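Probable histone-lysine N-methyltransferase, H3 lysine-9 specific SUVH9 (Arabidopsis thaliana, PDB 4NJ5) acts in gene silencing, where, lacking methyltransferase activity, it probably binds methylated DNA and recruits RNA polymerase V to chromatin for RNA-directed DNA methylation. Local coordinates at residues Val264-Asp269 against Thr371-Arg376; Ile331-Leu336 against Asn468-Phe473; Tyr460-Thr465 against Met497-Leu502. One frame throughout, in Å; residues are numbered along the deposited sequence.

Interaction 1: Val264-Asp269 against Thr371-Arg376; sequences VYLFND and TGWGVR
In the four-stranded mixed sheet that joins the pre-SET region to the beginning of the SET domain, Trp373 reaches over to Leu266, Phe267 and Asn268. Strands 264-267 and 373-376 are not neighbours: strand 363-367 runs between them, so their axes stay 9.3 Å apart, about two strand spacings, and no hydrogen bond passes directly from one to the other. A long side chain is needed to span that width, and the indole of Trp373 provides it. With its CG beside the backbone N and anti to the carbonyl carbon (chi1 -68°), the indole swings across the intervening strand, and its six-membered ring does all the touching. CZ3 lies 3.6 Å from Leu266 CD1, the two side chains crossing at about a right angle. The same CZ3 meets Phe267 O at 3.5 Å, the carbonyl oxygen lying at the ring edge near its plane, where the slightly positive C-H groups point. Asn268 adds its CB, 4.0 Å from Trp373 CH2, while its amide stands 76° from the indole plane. Residues 270-273, just past the strand, bond to both partners: Asn268 ND2 to Asp273 O and Asp271 OD1, Asn268 OD1 to Ile270 N, and Trp373 NE1 to Asp273 OD2. Phe267 and Arg376 meet more loosely on the other face of the sheet. Arg376 lies on an outermost strand of this sheet, and Glu364, on the strand between, balances its charge through a salt bridge. What Phe267 offers Arg376 is a distant approach in which its CD2 sits at the guanidinium edge, 4.5 Å from Arg376 NH1.

Interaction 2: Ile331-Leu336 against Asn468-Phe473; sequences IRQKPL and NVIVQF
Gln472 OE1 accepts the backbone N of Lys334 at 2.9 Å, with the N-H lying in the carbonyl plane on a lone pair and the bond bent only moderately (155°). The other end of the amide is held as well: NE2 donates almost straight to Val471 O at 2.8 Å, and weakly to a water that also bonds Gln333 OE1. A bend at chi2 (-76°) folds the chain back for this. Glutamine suits the place, since one flat group supplies an acceptor for the loop and a donor for its own strand. An alanine here has no amide, which would probably leave Lys334 N without its mate and open a gap beside Gln333 CB.

Farther along, a second water links Lys334 O (2.6 Å) to Phe473 N (2.9 Å). Leu336 CA makes a C-H contact to Phe473 O at 3.4 Å, and Pro335 O lies in the plane of the Phe473 ring at its edge. Nearer the start of the strand, Gln333 CG packs against Ile470 CD1 at 3.9 Å, while Ser418 O takes Gln333 NE2 and Arg436 binds Gln333 O.

A zinc ion of the three-zinc pre-SET cluster is about 12 Å from the side chain of Lys334. The loop leads into strand 337-338, which pairs in parallel with strand 469-475 through Phe473 and Ile337; strand 485-490 flanks strand 469-475 on its other side.

Interaction 3: Tyr460-Thr465 against Met497-Leu502; sequences YISHST and MTELSL
Ser462 and Glu499 point their polar ends at each other across the edge of a small parallel pairing, while Ile461 and Leu502 meet on its buried flank. The sequences around the two segments resemble the NHS and ELxxDY motifs of SET domains, whose pairing belongs to the pseudoknot of the fold, although this member does not bind S-adenosyl-L-methionine. Leu502 pairs in parallel with His463, bonding to the residues on either side of it: its N to Ser462 O at 3.1 Å, its O to Ser464 N at 2.8 Å. Leu502 CD1 touches Ile461 CG2 at 3.7 Å, the two branched chains crossing obliquely. The branch of Ile461 is what reaches: with chi1 at -63°, CG2 lies opposite the backbone N and also meets Leu500 O at 3.5 Å. Leucine and isoleucine fit this flank, which continues against Val375, Val469 and Val471. The serines lie on the other side, where small residues allow close approach: Ser464 CB comes to 3.6 Å from Ser501 CB. Ser464 OG is hydrogen-bonded to Asp466 N, and His463 ND1 has its main partner in Tyr504 N.

The extended chain of Glu499 carries its carboxylate to Ser462, where OE1 accepts a hydrogen bond from Ser462 OG at 2.6 Å, the hydroxyl lying 50° out of the carboxylate plane. A water donates to OE1 and to Leu500 O while accepting Ser462 N at 2.7 Å. Two donors on one carboxylate oxygen are likely to favour the charged form of Glu499, and the carboxylate and the water between them give partners to Ser462 OG, Ser462 N and Leu500 O.

Interaction 1 opens first, at 264-269, and closes a loop of about a hundred residues at 371-376. Interaction 2 opens inside that loop, at 331-336, and closes beyond it at 468-473, so the two cross. Interaction 3 begins only after interaction 1 is closed, yet its first segment precedes 468-473 and its second follows it: it crosses interaction 2 and stands in series with interaction 1. Interaction 2 closes a loop of 131 residues and interaction 3 one of 31. Leu500 N bonds to Val375 O, while Asn468 holds Ser501 N and Glu499 O. Residues 497-502 thus bond both to the sheet shared by the pre-SET and SET regions and to the segment that begins strand 469-475.

Interaction 1: Val264-Asp269 against Thr371-Arg376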
loop_
_atom_site.group_PDB
_atom_site.type_symbol
_atom_site.label_atom_id
_atom_site.label_comp_id
_atom_site.label_asym_id
_atom_site.label_seq_id
_atom_site.Cartn_x
_atom_site.Cartn_y
_atom_site.Cartn_z
ATOM N N VAL A 264 -8.323 18.256 1.931
ATOM C CA VAL A 264 -6.871 18.114 1.900
ATOM C C VAL A 264 -6.246 18.871 3.063
ATOM O O VAL A 264 -6.262 20.100 3.092
ATOM C CB VAL A 264 -6.264 18.626 0.581
ATOM C CG1 VAL A 264 -4.756 18.401 0.573
ATOM C CG2 VAL A 264 -6.911 17.931 -0.604
ATOM N N TYR A 265 -5.695 18.132 4.019
ATOM C CA TYR A 265 -5.173 18.738 5.240
ATOM C C TYR A 265 -3.911 19.553 4.993
ATOM O O TYR A 265 -3.118 19.239 4.108
ATOM C CB TYR A 265 -4.851 17.670 6.284
ATOM C CG TYR A 265 -6.041 17.023 6.955
ATOM C CD1 TYR A 265 -7.336 17.217 6.489
ATOM C CD2 TYR A 265 -5.859 16.216 8.067
ATOM C CE1 TYR A 265 -8.415 16.614 7.117
ATOM C CE2 TYR A 265 -6.921 15.617 8.698
ATOM C CZ TYR A 265 -8.196 15.813 8.223
ATOM O OH TYR A 265 -9.246 15.204 8.867
ATOM N N LEU A 266 -3.727 20.595 5.797
ATOM C CA LEU A 266 -2.492 21.366 5.789
ATOM C C LEU A 266 -1.974 21.490 7.214
ATOM O O LEU A 266 -2.610 22.116 8.061
ATOM C CB LEU A 266 -2.719 22.753 5.191
ATOM C CG LEU A 266 -1.470 23.634 5.210
ATOM C CD1 LEU A 266 -0.394 23.032 4.322
ATOM C CD2 LEU A 266 -1.790 25.058 4.790
ATOM N N PHE A 267 -0.817 20.895 7.474
ATOM C CA PHE A 267 -0.297 20.792 8.830
ATOM C C PHE A 267 1.102 21.378 8.944
ATOM O O PHE A 267 1.941 21.172 8.073
ATOM C CB PHE A 267 -0.283 19.330 9.268
ATOM C CG PHE A 267 0.142 19.129 10.690
ATOM C CD1 PHE A 267 -0.740 19.383 11.728
ATOM C CD2 PHE A 267 1.417 18.679 10.991
ATOM C CE1 PHE A 267 -0.355 19.198 13.042
ATOM C CE2 PHE A 267 1.807 18.489 12.302
ATOM C CZ PHE A 267 0.919 18.750 13.329
ATOM N N ASN A 268 1.350 22.104 10.028
ATOM C CA ASN A 268 2.654 22.715 10.258
ATOM C C ASN A 268 2.931 22.883 11.747
ATOM O O ASN A 268 2.457 23.830 12.375
ATOM C CB ASN A 268 2.748 24.060 9.530
ATOM C CG ASN A 268 4.094 24.747 9.719
ATOM O OD1 ASN A 268 5.040 24.165 10.250
ATOM N ND2 ASN A 268 4.184 25.996 9.272
ATOM N N ASP A 269 3.699 21.950 12.304
ATOM C CA ASP A 269 4.061 21.982 13.718
ATOM C C ASP A 269 5.507 22.425 13.901
ATOM O O ASP A 269 6.108 22.193 14.948
ATOM C CB ASP A 269 3.846 20.610 14.364
ATOM C CG ASP A 269 4.772 19.541 13.803
ATOM O OD1 ASP A 269 5.356 19.752 12.718
ATOM O OD2 ASP A 269 4.908 18.478 14.443
ATOM N N THR A 371 12.599 18.376 3.368
ATOM C CA THR A 371 11.822 18.831 2.218
ATOM C C THR A 371 11.075 20.052 2.701
ATOM O O THR A 371 10.788 20.152 3.888
ATOM C CB THR A 371 10.805 17.776 1.719
ATOM O OG1 THR A 371 9.606 17.848 2.497
ATOM C CG2 THR A 371 11.387 16.386 1.805
ATOM N N GLY A 372 10.749 20.970 1.800
ATOM C CA GLY A 372 10.012 22.155 2.191
ATOM C C GLY A 372 8.623 21.809 2.700
ATOM O O GLY A 372 8.247 22.152 3.822
ATOM N N TRP A 373 7.859 21.128 1.856
ATOM C CA TRP A 373 6.574 20.567 2.247
ATOM C C TRP A 373 6.503 19.146 1.707
ATOM O O TRP A 373 7.136 18.824 0.701
ATOM C CB TRP A 373 5.413 21.413 1.709
ATOM C CG TRP A 373 5.311 22.774 2.341
ATOM C CD1 TRP A 373 5.950 23.913 1.943
ATOM C CD2 TRP A 373 4.521 23.136 3.481
ATOM N NE1 TRP A 373 5.610 24.960 2.767
ATOM C CE2 TRP A 373 4.734 24.509 3.719
ATOM C CE3 TRP A 373 3.654 22.433 4.322
ATOM C CZ2 TRP A 373 4.113 25.191 4.765
ATOM C CZ3 TRP A 373 3.042 23.112 5.362
ATOM C CH2 TRP A 373 3.272 24.476 5.573
ATOM N N GLY A 374 5.748 18.292 2.387
ATOM C CA GLY A 374 5.616 16.905 1.985
ATOM C C GLY A 374 4.167 16.474 2.007
ATOM O O GLY A 374 3.308 17.185 2.516
ATOM N N VAL A 375 3.890 15.308 1.441
ATOM C CA VAL A 375 2.531 14.795 1.400
ATOM C C VAL A 375 2.491 13.386 1.973
ATOM O O VAL A 375 3.327 12.549 1.638
ATOM C CB VAL A 375 1.991 14.761 -0.039
ATOM C CG1 VAL A 375 0.581 14.194 -0.064
ATOM C CG2 VAL A 375 2.034 16.154 -0.658
ATOM N N ARG A 376 1.521 13.136 2.846
ATOM C CA ARG A 376 1.310 11.807 3.399
ATOM C C ARG A 376 -0.178 11.480 3.333
ATOM O O ARG A 376 -1.003 12.375 3.192
ATOM C CB ARG A 376 1.795 11.751 4.848
ATOM C CG ARG A 376 1.230 12.868 5.713
ATOM C CD ARG A 376 1.404 12.584 7.198
ATOM N NE ARG A 376 2.742 12.897 7.693
ATOM C CZ ARG A 376 3.043 13.977 8.408
ATOM N NH1 ARG A 376 2.104 14.859 8.715
ATOM N NH2 ARG A 376 4.287 14.172 8.824
#

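Interaction 2: Ile331-Leu336 against Asn468-Phe473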
loop_
_atom_site.group_PDB
_atom_site.type_symbol
_atom_site.label_atom_id
_atom_site.label_comp_id
_atom_site.label_asym_id
_atom_site.label_seq_id
_atom_site.Cartn_x
_atom_site.Cartn_y
_atom_site.Cartn_z
ATOM N N ILE A 331 -2.707 -2.980 -13.109
ATOM C CA ILE A 331 -2.135 -4.315 -13.258
ATOM C C ILE A 331 -0.639 -4.251 -13.576
ATOM O O ILE A 331 0.174 -4.896 -12.911
ATOM C CB ILE A 331 -2.870 -5.125 -14.346
ATOM C CG1 ILE A 331 -4.356 -5.264 -13.995
ATOM C CG2 ILE A 331 -2.229 -6.496 -14.515
ATOM C CD1 ILE A 331 -5.208 -5.860 -15.107
ATOM N N ARG A 332 -0.285 -3.468 -14.593
ATOM C CA ARG A 332 1.108 -3.245 -14.970
ATOM C C ARG A 332 1.278 -1.828 -15.527
ATOM O O ARG A 332 0.301 -1.210 -15.939
ATOM C CB ARG A 332 1.553 -4.270 -16.017
ATOM C CG ARG A 332 0.750 -4.238 -17.319
ATOM C CD ARG A 332 1.174 -5.364 -18.255
ATOM N NE ARG A 332 1.752 -6.477 -17.508
ATOM C CZ ARG A 332 1.065 -7.515 -17.041
ATOM N NH1 ARG A 332 -0.240 -7.610 -17.248
ATOM N NH2 ARG A 332 1.693 -8.465 -16.368
ATOM N N GLN A 333 2.509 -1.317 -15.537
ATOM C CA GLN A 333 2.810 -0.033 -16.174
ATOM C C GLN A 333 2.586 -0.106 -17.689
ATOM O O GLN A 333 2.818 -1.143 -18.310
ATOM C CB GLN A 333 4.267 0.387 -15.909
ATOM C CG GLN A 333 4.592 0.791 -14.472
ATOM C CD GLN A 333 5.987 1.392 -14.341
ATOM O OE1 GLN A 333 6.504 2.000 -15.279
ATOM N NE2 GLN A 333 6.602 1.220 -13.174
ATOM N N LYS A 334 2.129 0.998 -18.276
ATOM C CA LYS A 334 2.004 1.132 -19.732
ATOM C C LYS A 334 2.327 2.579 -20.128
ATOM O O LYS A 334 2.173 3.479 -19.318
ATOM C CB LYS A 334 0.617 0.680 -20.242
ATOM C CG LYS A 334 -0.507 0.731 -19.219
ATOM C CD LYS A 334 -1.389 -0.527 -19.308
ATOM C CE LYS A 334 -1.810 -0.844 -20.745
ATOM N NZ LYS A 334 -2.797 0.138 -21.278
ATOM N N PRO A 335 2.792 2.810 -21.364
ATOM C CA PRO A 335 3.177 4.179 -21.741
ATOM C C PRO A 335 1.991 5.139 -21.823
ATOM O O PRO A 335 2.164 6.355 -21.714
ATOM C CB PRO A 335 3.794 4.002 -23.135
ATOM C CG PRO A 335 3.161 2.761 -23.674
ATOM C CD PRO A 335 2.945 1.862 -22.480
ATOM N N LEU A 336 0.799 4.587 -22.012
ATOM C CA LEU A 336 -0.402 5.393 -22.164
ATOM C C LEU A 336 -1.644 4.580 -21.826
ATOM O O LEU A 336 -1.839 3.479 -22.340
ATOM C CB LEU A 336 -0.503 5.933 -23.594
ATOM C CG LEU A 336 -1.671 6.866 -23.910
ATOM C CD1 LEU A 336 -1.597 8.131 -23.062
ATOM C CD2 LEU A 336 -1.678 7.206 -25.387
ATOM N N ASN A 468 7.879 5.800 -3.820
ATOM C CA ASN A 468 6.803 4.843 -3.584
ATOM C C ASN A 468 5.571 5.156 -4.429
ATOM O O ASN A 468 4.503 4.575 -4.231
ATOM C CB ASN A 468 6.435 4.774 -2.096
ATOM C CG ASN A 468 6.123 6.139 -1.497
ATOM O OD1 ASN A 468 6.045 7.145 -2.204
ATOM N ND2 ASN A 468 5.936 6.173 -0.179
ATOM N N VAL A 469 5.730 6.083 -5.370
ATOM C CA VAL A 469 4.643 6.480 -6.258
ATOM C C VAL A 469 5.111 6.507 -7.710
ATOM O O VAL A 469 6.129 7.122 -8.030
ATOM C CB VAL A 469 4.091 7.873 -5.894
ATOM C CG1 VAL A 469 3.007 8.288 -6.879
ATOM C CG2 VAL A 469 3.555 7.884 -4.466
ATOM N N ILE A 470 4.368 5.836 -8.585
ATOM C CA ILE A 470 4.690 5.838 -10.006
ATOM C C ILE A 470 3.743 6.719 -10.802
ATOM O O ILE A 470 2.652 7.079 -10.338
ATOM C CB ILE A 470 4.664 4.424 -10.619
ATOM C CG1 ILE A 470 3.246 3.850 -10.573
ATOM C CG2 ILE A 470 5.666 3.512 -9.920
ATOM C CD1 ILE A 470 3.069 2.599 -11.402
ATOM N N VAL A 471 4.171 7.044 -12.017
ATOM C CA VAL A 471 3.416 7.907 -12.910
ATOM C C VAL A 471 2.871 7.107 -14.093
ATOM O O VAL A 471 3.557 6.233 -14.630
ATOM C CB VAL A 471 4.311 9.053 -13.430
ATOM C CG1 VAL A 471 3.583 9.884 -14.477
ATOM C CG2 VAL A 471 4.779 9.926 -12.275
ATOM N N GLN A 472 1.631 7.399 -14.479
ATOM C CA GLN A 472 1.049 6.865 -15.707
ATOM C C GLN A 472 0.370 7.983 -16.489
ATOM O O GLN A 472 -0.318 8.828 -15.911
ATOM C CB GLN A 472 0.028 5.768 -15.396
ATOM C CG GLN A 472 0.615 4.501 -14.782
ATOM C CD GLN A 472 1.342 3.631 -15.792
ATOM O OE1 GLN A 472 0.765 2.697 -16.359
ATOM N NE2 GLN A 472 2.621 3.929 -16.017
ATOM N N PHE A 473 0.560 7.988 -17.804
ATOM C CA PHE A 473 -0.130 8.946 -18.659
ATOM C C PHE A 473 -1.496 8.402 -19.086
ATOM O O PHE A 473 -1.590 7.324 -19.676
ATOM C CB PHE A 473 0.728 9.323 -19.873
ATOM C CG PHE A 473 1.992 10.062 -19.515
ATOM C CD1 PHE A 473 1.936 11.295 -18.883
ATOM C CD2 PHE A 473 3.236 9.525 -19.814
ATOM C CE1 PHE A 473 3.098 11.977 -18.547
ATOM C CE2 PHE A 473 4.402 10.204 -19.485
ATOM C CZ PHE A 473 4.332 11.431 -18.850
HETATM O O HOH W 1 5.419 3.566 -17.535
HETATM O O HOH W 2 2.498 5.982 -18.657
#

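Interaction 3: Tyr460-Thr465 against Met497-Leu502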
loop_
_atom_site.group_PDB
_atom_site.type_symbol
_atom_site.label_atom_id
_atom_site.label_comp_id
_atom_site.label_asym_id
_atom_site.label_seq_id
_atom_site.Cartn_x
_atom_site.Cartn_y
_atom_site.Cartn_z
ATOM N N TYR A 460 2.922 18.996 -4.060
ATOM C CA TYR A 460 3.732 19.136 -2.859
ATOM C C TYR A 460 4.495 17.837 -2.563
ATOM O O TYR A 460 5.244 17.752 -1.587
ATOM C CB TYR A 460 2.866 19.558 -1.667
ATOM C CG TYR A 460 2.079 20.833 -1.900
ATOM C CD1 TYR A 460 2.635 22.075 -1.629
ATOM C CD2 TYR A 460 0.778 20.791 -2.391
ATOM C CE1 TYR A 460 1.918 23.245 -1.843
ATOM C CE2 TYR A 460 0.052 21.956 -2.608
ATOM C CZ TYR A 460 0.628 23.176 -2.330
ATOM O OH TYR A 460 -0.087 24.334 -2.542
ATOM N N ILE A 461 4.309 16.832 -3.416
ATOM C CA ILE A 461 5.016 15.564 -3.260
ATOM C C ILE A 461 6.518 15.750 -3.474
ATOM O O ILE A 461 6.950 16.301 -4.488
ATOM C CB ILE A 461 4.477 14.484 -4.219
ATOM C CG1 ILE A 461 3.011 14.178 -3.900
ATOM C CG2 ILE A 461 5.318 13.211 -4.122
ATOM C CD1 ILE A 461 2.406 13.089 -4.772
ATOM N N SER A 462 7.308 15.293 -2.509
ATOM C CA SER A 462 8.751 15.509 -2.541
ATOM C C SER A 462 9.450 14.580 -3.525
ATOM O O SER A 462 8.862 13.609 -4.002
ATOM C CB SER A 462 9.349 15.348 -1.144
ATOM O OG SER A 462 9.126 14.043 -0.644
ATOM N N HIS A 463 10.710 14.888 -3.820
ATOM C CA HIS A 463 11.503 14.098 -4.756
ATOM C C HIS A 463 12.333 13.017 -4.064
ATOM O O HIS A 463 12.841 13.226 -2.961
ATOM C CB HIS A 463 12.440 14.994 -5.562
ATOM C CG HIS A 463 13.529 14.237 -6.253
ATOM N ND1 HIS A 463 13.282 13.375 -7.301
ATOM C CD2 HIS A 463 14.861 14.174 -6.019
ATOM C CE1 HIS A 463 14.420 12.834 -7.699
ATOM N NE2 HIS A 463 15.391 13.302 -6.937
ATOM N N SER A 464 12.480 11.873 -4.727
ATOM C CA SER A 464 13.290 10.776 -4.203
ATOM C C SER A 464 13.737 9.807 -5.293
ATOM O O SER A 464 12.979 9.495 -6.211
ATOM C CB SER A 464 12.519 10.003 -3.133
ATOM O OG SER A 464 13.281 8.912 -2.652
ATOM N N THR A 465 14.969 9.322 -5.176
ATOM C CA THR A 465 15.467 8.302 -6.091
ATOM C C THR A 465 14.856 6.938 -5.765
ATOM O O THR A 465 14.888 6.022 -6.586
ATOM C CB THR A 465 17.012 8.226 -6.092
ATOM O OG1 THR A 465 17.489 8.011 -4.759
ATOM C CG2 THR A 465 17.601 9.518 -6.623
ATOM N N MET A 497 0.756 7.693 7.018
ATOM C CA MET A 497 1.711 8.627 7.548
ATOM C C MET A 497 3.071 8.460 6.923
ATOM O O MET A 497 3.946 9.198 7.190
ATOM C CB MET A 497 1.775 8.614 9.076
ATOM C CG MET A 497 0.444 8.689 9.763
ATOM S SD MET A 497 -0.417 10.175 9.391
ATOM C CE MET A 497 -1.773 9.613 8.469
ATOM N N THR A 498 3.213 7.518 6.036
ATOM C CA THR A 498 4.415 7.421 5.284
ATOM C C THR A 498 4.399 8.445 4.178
ATOM O O THR A 498 3.471 8.558 3.465
ATOM C CB THR A 498 4.606 6.014 4.715
ATOM O OG1 THR A 498 4.767 5.087 5.784
ATOM C CG2 THR A 498 5.760 5.952 3.829
ATOM N N GLU A 499 5.453 9.212 4.073
ATOM C CA GLU A 499 5.539 10.228 3.053
ATOM C C GLU A 499 5.520 9.638 1.633
ATOM O O GLU A 499 6.129 8.651 1.352
ATOM C CB GLU A 499 6.748 11.147 3.286
ATOM C CG GLU A 499 6.919 12.208 2.230
ATOM C CD GLU A 499 8.008 13.226 2.477
ATOM O OE1 GLU A 499 8.136 14.129 1.710
ATOM O OE2 GLU A 499 8.757 13.157 3.421
ATOM N N LEU A 500 4.821 10.317 0.750
ATOM C CA LEU A 500 4.799 9.895 -0.641
ATOM C C LEU A 500 5.949 10.563 -1.370
ATOM O O LEU A 500 6.266 11.722 -1.103
ATOM C CB LEU A 500 3.482 10.296 -1.295
ATOM C CG LEU A 500 2.208 9.729 -0.675
ATOM C CD1 LEU A 500 0.999 10.222 -1.454
ATOM C CD2 LEU A 500 2.258 8.204 -0.648
ATOM N N SER A 501 6.569 9.840 -2.292
ATOM C CA SER A 501 7.688 10.398 -3.036
ATOM C C SER A 501 7.645 10.032 -4.515
ATOM O O SER A 501 7.113 8.990 -4.896
ATOM C CB SER A 501 9.018 9.962 -2.413
ATOM O OG SER A 501 9.141 8.553 -2.403
ATOM N N LEU A 502 8.214 10.909 -5.337
ATOM C CA LEU A 502 8.307 10.710 -6.776
ATOM C C LEU A 502 9.744 10.920 -7.242
ATOM O O LEU A 502 10.475 11.728 -6.671
ATOM C CB LEU A 502 7.413 11.715 -7.503
ATOM C CG LEU A 502 5.908 11.481 -7.539
ATOM C CD1 LEU A 502 5.192 12.794 -7.817
ATOM C CD2 LEU A 502 5.565 10.448 -8.600
HETATM O O HOH W 3 6.009 14.438 -0.284
#